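Local coordinates for prolyl-tRNA synthetase (Naegleria fowleri, PDB 6UYH), which probably attaches proline to its cognate tRNA using ATP, as a class II prolyl-tRNA synthetase, and here holds the inhibitor halofuginone with an ATP analogue, at residues Pro424-Ala429 / Cys436-His441. Residues are numbered along the deposited sequence; the frame is centred on the assembly and turned at random.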
loop_
_atom_site.group_PDB
_atom_site.type_symbol
_atom_site.label_atom_id
_atom_site.label_comp_id
_atom_site.label_asym_id
_atom_site.label_seq_id
_atom_site.Cartn_x
_atom_site.Cartn_y
_atom_site.Cartn_z
ATOM N N PRO A 424 -31.913 30.349 -21.279
ATOM C CA PRO A 424 -31.951 31.347 -20.195
ATOM C C PRO A 424 -32.102 30.724 -18.821
ATOM O O PRO A 424 -31.504 31.212 -17.856
ATOM C CB PRO A 424 -33.161 32.222 -20.563
ATOM C CG PRO A 424 -33.312 32.054 -22.039
ATOM C CD PRO A 424 -32.926 30.631 -22.317
ATOM N N GLU A 425 -32.884 29.652 -18.710
ATOM C CA GLU A 425 -32.982 28.933 -17.443
ATOM C C GLU A 425 -31.663 28.276 -17.077
ATOM O O GLU A 425 -31.254 28.303 -15.912
ATOM C CB GLU A 425 -34.075 27.875 -17.521
ATOM C CG GLU A 425 -35.483 28.453 -17.575
ATOM C CD GLU A 425 -36.500 27.380 -17.880
ATOM O OE1 GLU A 425 -36.628 27.017 -19.067
ATOM O OE2 GLU A 425 -37.157 26.890 -16.936
ATOM N N PHE A 426 -30.997 27.670 -18.062
ATOM C CA PHE A 426 -29.724 26.992 -17.830
ATOM C C PHE A 426 -28.672 27.954 -17.289
ATOM O O PHE A 426 -28.047 27.695 -16.253
ATOM C CB PHE A 426 -29.262 26.352 -19.143
ATOM C CG PHE A 426 -27.891 25.706 -19.083
ATOM C CD1 PHE A 426 -27.708 24.490 -18.451
ATOM C CD2 PHE A 426 -26.812 26.291 -19.723
ATOM C CE1 PHE A 426 -26.461 23.890 -18.422
ATOM C CE2 PHE A 426 -25.569 25.698 -19.698
ATOM C CZ PHE A 426 -25.397 24.492 -19.050
ATOM N N ILE A 427 -28.466 29.081 -17.975
ATOM C CA ILE A 427 -27.378 29.957 -17.559
ATOM C C ILE A 427 -27.693 30.589 -16.210
ATOM O O ILE A 427 -26.785 30.828 -15.405
ATOM C CB ILE A 427 -27.082 31.012 -18.643
ATOM C CG1 ILE A 427 -25.803 31.774 -18.296
ATOM C CG2 ILE A 427 -28.257 31.972 -18.828
ATOM C CD1 ILE A 427 -24.574 30.890 -18.221
ATOM N N LYS A 428 -28.974 30.845 -15.931
ATOM C CA LYS A 428 -29.362 31.410 -14.645
ATOM C C LYS A 428 -29.040 30.446 -13.513
ATOM O O LYS A 428 -28.450 30.834 -12.492
ATOM C CB LYS A 428 -30.855 31.746 -14.659
ATOM C CG LYS A 428 -31.437 32.161 -13.310
ATOM C CD LYS A 428 -32.960 32.181 -13.373
ATOM C CE LYS A 428 -33.580 32.256 -11.991
ATOM N NZ LYS A 428 -33.618 33.646 -11.483
ATOM N N ALA A 429 -29.429 29.180 -13.678
ATOM C CA ALA A 429 -29.178 28.179 -12.642
ATOM C C ALA A 429 -27.689 27.913 -12.479
ATOM O O ALA A 429 -27.201 27.739 -11.356
ATOM C CB ALA A 429 -29.934 26.893 -12.978
ATOM N N CYS A 436 -27.524 21.337 -13.566
ATOM C CA CYS A 436 -28.643 21.528 -14.474
ATOM C C CYS A 436 -28.928 20.244 -15.237
ATOM O O CYS A 436 -28.014 19.643 -15.806
ATOM C CB CYS A 436 -28.351 22.648 -15.472
ATOM S SG CYS A 436 -27.924 24.210 -14.687
ATOM N N LEU A 437 -30.201 19.856 -15.277
ATOM C CA LEU A 437 -30.649 18.756 -16.118
ATOM C C LEU A 437 -31.169 19.355 -17.414
ATOM O O LEU A 437 -32.102 20.170 -17.392
ATOM C CB LEU A 437 -31.741 17.933 -15.434
ATOM C CG LEU A 437 -31.363 16.878 -14.401
ATOM C CD1 LEU A 437 -32.622 16.453 -13.643
ATOM C CD2 LEU A 437 -30.698 15.680 -15.066
ATOM N N ILE A 438 -30.548 18.989 -18.532
ATOM C CA ILE A 438 -30.920 19.597 -19.808
ATOM C C ILE A 438 -31.402 18.522 -20.777
ATOM O O ILE A 438 -30.958 17.366 -20.702
ATOM C CB ILE A 438 -29.756 20.398 -20.421
ATOM C CG1 ILE A 438 -28.596 19.481 -20.823
ATOM C CG2 ILE A 438 -29.286 21.470 -19.460
ATOM C CD1 ILE A 438 -27.613 20.140 -21.783
ATOM N N PRO A 439 -32.308 18.857 -21.694
ATOM C CA PRO A 439 -32.602 17.940 -22.799
ATOM C C PRO A 439 -31.328 17.701 -23.587
ATOM O O PRO A 439 -30.548 18.623 -23.826
ATOM C CB PRO A 439 -33.650 18.690 -23.637
ATOM C CG PRO A 439 -33.897 19.973 -22.966
ATOM C CD PRO A 439 -32.908 20.188 -21.880
ATOM N N TRP A 440 -31.105 16.451 -23.976
ATOM C CA TRP A 440 -29.805 16.081 -24.511
ATOM C C TRP A 440 -29.972 15.151 -25.700
ATOM O O TRP A 440 -30.779 14.224 -25.650
ATOM C CB TRP A 440 -28.967 15.410 -23.418
ATOM C CG TRP A 440 -27.609 14.980 -23.854
ATOM C CD1 TRP A 440 -27.121 13.709 -23.867
ATOM C CD2 TRP A 440 -26.559 15.817 -24.356
ATOM N NE1 TRP A 440 -25.831 13.702 -24.341
ATOM C CE2 TRP A 440 -25.459 14.983 -24.638
ATOM C CE3 TRP A 440 -26.436 17.189 -24.578
ATOM C CZ2 TRP A 440 -24.254 15.476 -25.148
ATOM C CZ3 TRP A 440 -25.239 17.678 -25.092
ATOM C CH2 TRP A 440 -24.168 16.824 -25.367
ATOM N N HIS A 441 -29.234 15.422 -26.775
ATOM C CA HIS A 441 -28.967 14.429 -27.809
ATOM C C HIS A 441 -27.460 14.360 -27.964
ATOM O O HIS A 441 -26.817 15.383 -28.215
ATOM C CB HIS A 441 -29.638 14.776 -29.141
ATOM C CG HIS A 441 -29.539 13.679 -30.153
ATOM N ND1 HIS A 441 -30.648 13.084 -30.717
ATOM C CD2 HIS A 441 -28.463 13.053 -30.690
ATOM C CE1 HIS A 441 -30.260 12.145 -31.562
ATOM N NE2 HIS A 441 -28.938 12.103 -31.561
#
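A429 O takes a hydrogen bond from N434 ND2 and shares the single hydroxyl proton of S432 OG with K428 O, so the S432 hydroxyl can serve only one of these two carbonyls fully at a time. The methyl of the same A429 points at the strand, and its CB lies 3.8 Å from C436 SG. No hydrogen bond crosses between the two segments, so side-chain packing alone joins them directly.

F426 and C436 carry most of this packing, in about equal shares. F426 CG is anti to the backbone N (chi1 175°), which sends the ring from the helix across to the strand. The CD1-CE1 side of the ring does the touching: F426 CD1 is 3.6 Å from C436 CB, and F426 CE1 is 3.7 Å from it. The same CD1 lies 3.6 Å from I438 CG2. Both strand groups meet the ring obliquely. C436 SG lies 4.7 Å from the centroid of the F426 ring, 50° off the ring normal, an oblique sulfur-aromatic contact. The thiol thus sits between the phenyl ring and the A429 methyl. All four touching residues are buried.

The axes of helix segment 424-429 and strand segment 436-440 run nearly antiparallel, at 161°, and come within 9.2 Å. C436 and I438 alternate with L437, which points to the other side of the strand. In the C-terminal domain of the synthetase, helix 423-431 is the link between the parallel strands 417-419 and 435-440, and strand 505-512 pairs antiparallel with the latter. I450 of helix 444-457 and F509 of strand 505-512 both touch F426 and I438, extending the apolar core between the helices and the strands.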